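Local atomic coordinates of UTP--glucose-1-phosphate uridylyltransferase YngB (Bacillus subtilis, PDB entry 7O2N), a protein that catalyses the formation of UDP-glucose from UTP and glucose 1-phosphate, supplying glycolipid synthesis and wall teichoic acid glucosylation under anaerobic fermentative growth. Residues A7-A12 and Q39-E44; I32-A37 and L270-M275; L54-R59 and G111-C116. One frame throughout, in Å; residues are numbered along the deposited sequence.

Interaction 1: residues A7-A12 and Q39-E44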
# COMPACT_ATOMS: atom_id res chain seq x y z
N ALA A 7 -9.86 22.99 -7.94
CA ALA A 7 -8.99 22.59 -6.85
C ALA A 7 -7.61 22.17 -7.38
O ALA A 7 -7.47 21.69 -8.50
CB ALA A 7 -9.65 21.45 -6.13
N VAL A 8 -6.59 22.33 -6.54
CA VAL A 8 -5.22 22.00 -6.90
C VAL A 8 -4.62 21.04 -5.88
O VAL A 8 -4.46 21.42 -4.71
CB VAL A 8 -4.35 23.26 -6.94
CG1 VAL A 8 -2.95 22.90 -7.37
CG2 VAL A 8 -4.93 24.34 -7.83
N ILE A 9 -4.27 19.82 -6.31
CA ILE A 9 -3.61 18.88 -5.42
C ILE A 9 -2.13 18.82 -5.79
O ILE A 9 -1.81 18.30 -6.86
CB ILE A 9 -4.24 17.48 -5.53
CG1 ILE A 9 -5.77 17.53 -5.48
CG2 ILE A 9 -3.68 16.53 -4.50
CD1 ILE A 9 -6.41 16.20 -5.82
N PRO A 10 -1.18 19.29 -4.95
CA PRO A 10 0.24 19.18 -5.27
C PRO A 10 0.60 17.73 -4.92
O PRO A 10 0.15 17.22 -3.91
CB PRO A 10 0.93 20.22 -4.39
CG PRO A 10 -0.20 20.88 -3.62
CD PRO A 10 -1.38 19.92 -3.64
N ALA A 11 1.34 17.07 -5.81
CA ALA A 11 1.69 15.67 -5.60
C ALA A 11 3.05 15.37 -6.21
O ALA A 11 3.18 14.39 -6.95
CB ALA A 11 0.64 14.78 -6.20
N ALA A 12 4.08 16.17 -5.89
CA ALA A 12 5.36 15.94 -6.53
C ALA A 12 6.35 15.28 -5.57
O ALA A 12 7.42 14.87 -6.01
CB ALA A 12 5.88 17.22 -7.10
N GLN A 39 -7.06 9.02 -3.73
CA GLN A 39 -8.47 8.92 -4.08
C GLN A 39 -9.33 9.56 -3.00
O GLN A 39 -10.38 10.12 -3.31
CB GLN A 39 -8.94 7.48 -4.26
CG GLN A 39 -10.38 7.38 -4.75
CD GLN A 39 -10.75 5.92 -4.95
OE1 GLN A 39 -9.95 5.09 -5.37
NE2 GLN A 39 -11.96 5.57 -4.56
N TYR A 40 -8.88 9.46 -1.75
CA TYR A 40 -9.62 10.09 -0.66
C TYR A 40 -9.71 11.59 -0.93
O TYR A 40 -10.76 12.18 -0.72
CB TYR A 40 -9.04 9.74 0.72
CG TYR A 40 -9.24 8.32 1.21
CD1 TYR A 40 -10.36 7.96 1.95
CD2 TYR A 40 -8.29 7.35 0.98
CE1 TYR A 40 -10.54 6.66 2.40
CE2 TYR A 40 -8.43 6.06 1.45
CZ TYR A 40 -9.57 5.71 2.15
OH TYR A 40 -9.70 4.42 2.60
N ILE A 41 -8.62 12.19 -1.44
CA ILE A 41 -8.55 13.63 -1.62
C ILE A 41 -9.50 14.05 -2.74
O ILE A 41 -10.26 15.00 -2.57
CB ILE A 41 -7.13 14.11 -1.92
CG1 ILE A 41 -6.11 13.52 -0.95
CG2 ILE A 41 -7.13 15.62 -1.91
CD1 ILE A 41 -4.67 13.83 -1.29
N VAL A 42 -9.44 13.34 -3.87
CA VAL A 42 -10.36 13.60 -4.97
C VAL A 42 -11.82 13.41 -4.52
O VAL A 42 -12.70 14.12 -4.98
CB VAL A 42 -10.03 12.75 -6.21
CG1 VAL A 42 -11.11 12.88 -7.29
CG2 VAL A 42 -8.68 13.15 -6.77
N GLU A 43 -12.07 12.44 -3.63
CA GLU A 43 -13.40 12.20 -3.11
C GLU A 43 -13.89 13.36 -2.25
O GLU A 43 -14.99 13.84 -2.44
CB GLU A 43 -13.45 10.85 -2.42
CG GLU A 43 -13.74 9.75 -3.43
CD GLU A 43 -13.51 8.35 -2.91
OE1 GLU A 43 -13.03 8.21 -1.77
OE2 GLU A 43 -13.82 7.40 -3.63
N GLU A 44 -13.04 13.85 -1.35
CA GLU A 44 -13.37 15.05 -0.61
C GLU A 44 -13.84 16.13 -1.59
O GLU A 44 -14.97 16.59 -1.49
CB GLU A 44 -12.19 15.52 0.24
CG GLU A 44 -12.62 16.43 1.38
CD GLU A 44 -11.48 16.96 2.23
OE1 GLU A 44 -10.68 16.14 2.79
OE2 GLU A 44 -11.39 18.18 2.37
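I9 sends a single methyl, CD1, from the strand into the helix, where it meets one methyl from each of two successive residues. CD1 of I9 lies 4.0 Å from CG2 of I41 and 3.9 Å from CG2 of V42, so the end of the isoleucine rests on both methyls at once. The strand side chain gets there by staying extended: its CG1 sits beside the backbone N, and chi2 of 170° carries CD1 straight out toward helix 37-47. V42 crosses I9 at about a right angle. I41 points its CB toward the strand and also touches L129, while V42 reaches I53 of the adjoining strand 52-57.

Strand 6-11, helix 37-47 and strand 52-57 form a beta-alpha-beta crossover of the GT-A nucleotidyltransferase fold, and this is its helix lying against its first strand. On the helix itself Q39 NE2 donates to E43 OE2 over 2.8 Å, nearly straight at 175°, meeting the carboxylate from above its plane.

No hydrogen bond spans the two segments. Strand and helix are held here by dispersion and by the exclusion of water, with polar bonding left to the helix and to the sheet.

Interaction 2: residues I32-A37 and L270-M275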
# COMPACT_ATOMS: atom_id res chain seq x y z
N ILE A 32 -4.92 3.22 1.70
CA ILE A 32 -5.28 3.52 3.06
C ILE A 32 -6.21 2.45 3.61
O ILE A 32 -5.82 1.77 4.56
CB ILE A 32 -5.75 4.96 3.28
CG1 ILE A 32 -4.53 5.87 3.43
CG2 ILE A 32 -6.65 5.04 4.51
CD1 ILE A 32 -3.39 5.26 4.23
N VAL A 33 -7.40 2.26 3.05
CA VAL A 33 -7.91 0.95 3.45
C VAL A 33 -7.60 -0.04 2.32
O VAL A 33 -6.89 -1.03 2.49
CB VAL A 33 -9.36 0.97 3.93
CG1 VAL A 33 -9.99 -0.42 3.98
CG2 VAL A 33 -9.44 1.65 5.28
N ASP A 34 -8.05 0.34 1.14
CA ASP A 34 -7.93 -0.44 -0.06
C ASP A 34 -8.10 0.58 -1.18
O ASP A 34 -8.31 0.25 -2.34
CB ASP A 34 -9.04 -1.49 -0.06
CG ASP A 34 -10.44 -0.90 0.01
OD1 ASP A 34 -10.58 0.31 0.28
OD2 ASP A 34 -11.39 -1.64 -0.23
N LYS A 35 -8.07 1.85 -0.75
CA LYS A 35 -8.09 2.99 -1.64
C LYS A 35 -6.76 3.72 -1.54
O LYS A 35 -6.21 3.94 -0.45
CB LYS A 35 -9.16 3.98 -1.17
CG LYS A 35 -10.49 3.31 -0.93
CD LYS A 35 -11.61 4.12 -1.46
CE LYS A 35 -11.85 5.38 -0.67
NZ LYS A 35 -13.21 5.86 -0.99
N PRO A 36 -6.20 4.14 -2.69
CA PRO A 36 -5.03 5.01 -2.71
C PRO A 36 -5.38 6.32 -2.01
O PRO A 36 -6.48 6.84 -2.15
CB PRO A 36 -4.79 5.22 -4.21
CG PRO A 36 -5.36 3.96 -4.81
CD PRO A 36 -6.64 3.76 -4.04
N ALA A 37 -4.41 6.83 -1.25
CA ALA A 37 -4.63 8.02 -0.47
C ALA A 37 -5.17 9.11 -1.39
O ALA A 37 -6.13 9.81 -1.07
CB ALA A 37 -3.33 8.39 0.19
N LEU A 270 -12.74 0.15 10.42
CA LEU A 270 -13.76 -0.12 11.44
C LEU A 270 -15.07 0.56 11.06
O LEU A 270 -16.10 0.23 11.63
CB LEU A 270 -13.26 0.38 12.80
CG LEU A 270 -12.25 -0.54 13.46
CD1 LEU A 270 -11.53 0.12 14.61
CD2 LEU A 270 -12.93 -1.81 13.93
N MET A 271 -15.01 1.49 10.10
CA MET A 271 -16.22 2.19 9.71
C MET A 271 -16.87 1.46 8.54
O MET A 271 -18.01 1.77 8.18
CB MET A 271 -15.92 3.64 9.36
CG MET A 271 -15.54 4.46 10.58
SD MET A 271 -14.77 6.08 10.12
CE MET A 271 -14.42 6.83 11.71
N ARG A 272 -16.20 0.45 7.98
CA ARG A 272 -16.78 -0.24 6.85
C ARG A 272 -17.45 -1.53 7.31
O ARG A 272 -16.79 -2.47 7.75
CB ARG A 272 -15.81 -0.34 5.66
CG ARG A 272 -15.90 0.89 4.77
CD ARG A 272 -14.57 1.42 4.31
NE ARG A 272 -14.40 0.90 2.97
CZ ARG A 272 -13.94 -0.31 2.69
NH1 ARG A 272 -13.61 -1.13 3.68
NH2 ARG A 272 -13.83 -0.72 1.45
N PRO A 273 -18.81 -1.57 7.20
CA PRO A 273 -19.61 -2.66 7.75
C PRO A 273 -19.13 -4.04 7.30
O PRO A 273 -19.19 -4.98 8.09
CB PRO A 273 -21.03 -2.39 7.23
CG PRO A 273 -20.87 -1.33 6.16
CD PRO A 273 -19.64 -0.55 6.54
N GLU A 274 -18.65 -4.13 6.06
CA GLU A 274 -18.22 -5.40 5.50
C GLU A 274 -17.01 -5.94 6.26
O GLU A 274 -16.91 -7.15 6.45
CB GLU A 274 -18.04 -5.35 3.97
CG GLU A 274 -17.08 -4.28 3.46
CD GLU A 274 -17.56 -2.83 3.46
OE1 GLU A 274 -18.54 -2.52 4.18
OE2 GLU A 274 -16.95 -2.00 2.74
N MET A 275 -16.11 -5.04 6.73
CA MET A 275 -14.92 -5.55 7.38
C MET A 275 -14.95 -5.36 8.89
O MET A 275 -14.12 -5.94 9.60
CB MET A 275 -13.59 -5.05 6.79
CG MET A 275 -13.64 -3.76 5.99
SD MET A 275 -12.28 -3.71 4.77
CE MET A 275 -10.95 -4.54 5.65
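D34 OD2 is gripped by two positive groups: R272 NH2, 3.1 Å away, and K258 NZ of the second subunit. With E274 these residues make a salt-bridge network at the dimer interface, joining the loop that leads into helix 37-47 of the GT-A fold to the start of the C-terminal helix 273-295.

The bridge to R272 is one of charge without a directed hydrogen bond. Carboxylate and guanidinium planes stand 81° apart, and D34 OD2 approaches the arginine obliquely. The other carboxylate oxygen, D34 OD1, is further from R272 NH2, at 3.6 Å. D34 is set up for this by a chi1 of 59°, which tucks CG between its own backbone N and carbonyl carbon.

The guanidinium is sandwiched. V33 lays CG1 over one face, 3.7 Å from R272 NH1, while E274 OE2 sits over the centre of the opposite face, 3.4 Å above the plane. No N-H points at that glutamate oxygen, so the attraction is again purely electrostatic. The arginine chain bends at chi2 and chi3 to bring its flat end between them, and the sulfur of M275 lies at its edge, in plane.

Were D34 replaced by alanine, R272 and the lysine of the partner subunit would probably lose the negative charge they share, and the guanidinium could turn more freely.

The loop is tied down separately: I32 O accepts a bond from S265 OG, and V33 packs on I268 of helix 258-269. The same V33 CG1 that covers the guanidinium also touches the methionine, 4.1 Å from M275 SD.

Interaction 3: residues L54-R59 and G111-C116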
# COMPACT_ATOMS: atom_id res chain seq x y z
N LEU A 54 -6.52 20.03 -10.76
CA LEU A 54 -5.21 19.97 -11.37
C LEU A 54 -4.25 19.33 -10.37
O LEU A 54 -4.09 19.80 -9.25
CB LEU A 54 -4.74 21.39 -11.70
CG LEU A 54 -3.32 21.49 -12.25
CD1 LEU A 54 -3.11 20.63 -13.50
CD2 LEU A 54 -2.98 22.93 -12.58
N ILE A 55 -3.62 18.24 -10.79
CA ILE A 55 -2.60 17.62 -9.98
C ILE A 55 -1.26 18.09 -10.53
O ILE A 55 -0.99 17.96 -11.72
CB ILE A 55 -2.72 16.09 -10.02
CG1 ILE A 55 -4.09 15.63 -9.53
CG2 ILE A 55 -1.57 15.44 -9.27
CD1 ILE A 55 -4.31 14.16 -9.65
N ILE A 56 -0.45 18.69 -9.65
CA ILE A 56 0.92 19.03 -10.00
C ILE A 56 1.70 17.77 -9.66
O ILE A 56 1.90 17.43 -8.50
CB ILE A 56 1.43 20.25 -9.19
CG1 ILE A 56 0.42 21.39 -8.99
CG2 ILE A 56 2.77 20.73 -9.71
CD1 ILE A 56 -0.36 21.86 -10.19
N THR A 57 2.07 17.03 -10.71
CA THR A 57 2.71 15.75 -10.52
C THR A 57 4.19 15.89 -10.89
O THR A 57 4.59 16.91 -11.43
CB THR A 57 1.96 14.68 -11.33
OG1 THR A 57 2.60 13.41 -11.14
CG2 THR A 57 1.93 14.97 -12.82
N GLY A 58 4.96 14.84 -10.63
CA GLY A 58 6.37 14.75 -11.02
C GLY A 58 6.66 13.51 -11.86
O GLY A 58 5.77 12.96 -12.50
N ARG A 59 7.93 13.06 -11.83
CA ARG A 59 8.40 11.94 -12.63
C ARG A 59 7.94 10.62 -12.01
O ARG A 59 7.83 10.49 -10.79
CB ARG A 59 9.92 11.99 -12.75
CG ARG A 59 10.43 12.70 -14.00
CD ARG A 59 11.84 13.28 -13.91
NE ARG A 59 11.97 14.74 -13.86
CZ ARG A 59 11.78 15.49 -12.78
NH1 ARG A 59 11.44 14.94 -11.63
NH2 ARG A 59 11.91 16.81 -12.84
N GLY A 111 3.44 26.38 -3.09
CA GLY A 111 3.88 27.74 -3.33
C GLY A 111 4.33 27.89 -4.78
O GLY A 111 3.56 28.39 -5.58
N HIS A 112 5.53 27.40 -5.11
CA HIS A 112 5.86 27.28 -6.52
C HIS A 112 4.77 26.46 -7.21
O HIS A 112 4.19 26.89 -8.21
CB HIS A 112 7.29 26.74 -6.75
CG HIS A 112 7.51 26.40 -8.19
ND1 HIS A 112 7.59 25.08 -8.65
CD2 HIS A 112 7.60 27.19 -9.29
CE1 HIS A 112 7.77 25.08 -9.96
NE2 HIS A 112 7.77 26.37 -10.37
N ALA A 113 4.46 25.31 -6.60
CA ALA A 113 3.47 24.36 -7.08
C ALA A 113 2.13 25.05 -7.32
O ALA A 113 1.48 24.80 -8.33
CB ALA A 113 3.32 23.21 -6.13
N VAL A 114 1.73 25.92 -6.39
CA VAL A 114 0.47 26.63 -6.51
C VAL A 114 0.54 27.59 -7.70
O VAL A 114 -0.48 27.87 -8.33
CB VAL A 114 0.11 27.34 -5.19
CG1 VAL A 114 -1.17 28.16 -5.29
CG2 VAL A 114 0.04 26.34 -4.04
N LEU A 115 1.74 28.10 -8.00
CA LEU A 115 1.89 29.07 -9.07
C LEU A 115 1.64 28.40 -10.41
O LEU A 115 1.08 29.03 -11.33
CB LEU A 115 3.29 29.68 -9.01
CG LEU A 115 3.36 31.06 -8.37
CD1 LEU A 115 4.73 31.69 -8.58
CD2 LEU A 115 2.24 31.97 -8.89
N CYS A 116 2.05 27.13 -10.52
CA CYS A 116 1.88 26.35 -11.73
C CYS A 116 0.42 26.36 -12.16
O CYS A 116 0.11 26.39 -13.35
CB CYS A 116 2.35 24.91 -11.54
SG CYS A 116 4.13 24.72 -11.26
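I56 and A113 make the close part of this contact, and much of it is side chain against backbone. CG1 of I56 lies 3.6 Å from the carbonyl O of A113, and CD1 of the same isoleucine is 3.9 Å from that oxygen. The isoleucine straddles the helix surface: its CG2 faces A113 CB at 4.4 Å, while CD1 turns toward the residue one helical turn further on, 4.3 Å from C116 CB. A chi2 of -47° makes this possible, folding CD1 round instead of letting it run straight out from the strand. The cysteine turns its CB toward the strand, yet it is the carbon and not the sulfur that gives its nearest approach.

These contacts belong to a doubly wound alpha/beta sheet, the Rossmann-like core of the GT-A fold. Strand 52-57 lies between strands 6-11 and 98-103, all parallel, and helix 109-116 packs on the face of the sheet opposite helix 37-47. I56 shares that face with V8 and I102, its neighbours on the flanking strands, and Q104 adds to the packing around I56 and A113.

Away from I56 the fit slackens quickly. L54 aims at the helix, but its CD2 comes no nearer than 4.7 Å, to the carbonyl O of C116. Beyond T57 the strand gives way to loop, and R59 is exposed, its NH1 pairing with E73 OE1 of the second subunit. The outer side of the helix, with V114 pointing away from the strand, packs instead on helix 213-219, where V114 and L115 both touch L217.

From the N terminus, strand 6-11 is followed by the long loop that carries residues 32-37, and interaction 1 closes when helix 37-47 folds back on that strand. Interaction 3 comes next in series, linking strand 52-57 to helix 109-116 on the other face of the sheet. Interaction 2 closes last, when residues 270-275 return to 32-37; its long loop encloses interaction 3 and crosses interaction 1. Interactions 1 and 3 meet in the sheet, where I9 N bonds L54 O. Interactions 1 and 2 meet through K35 NZ with E43 OE1 and V33 N with Y40 OH. Between interactions 2 and 3 the nearest atoms are about 10 Å apart.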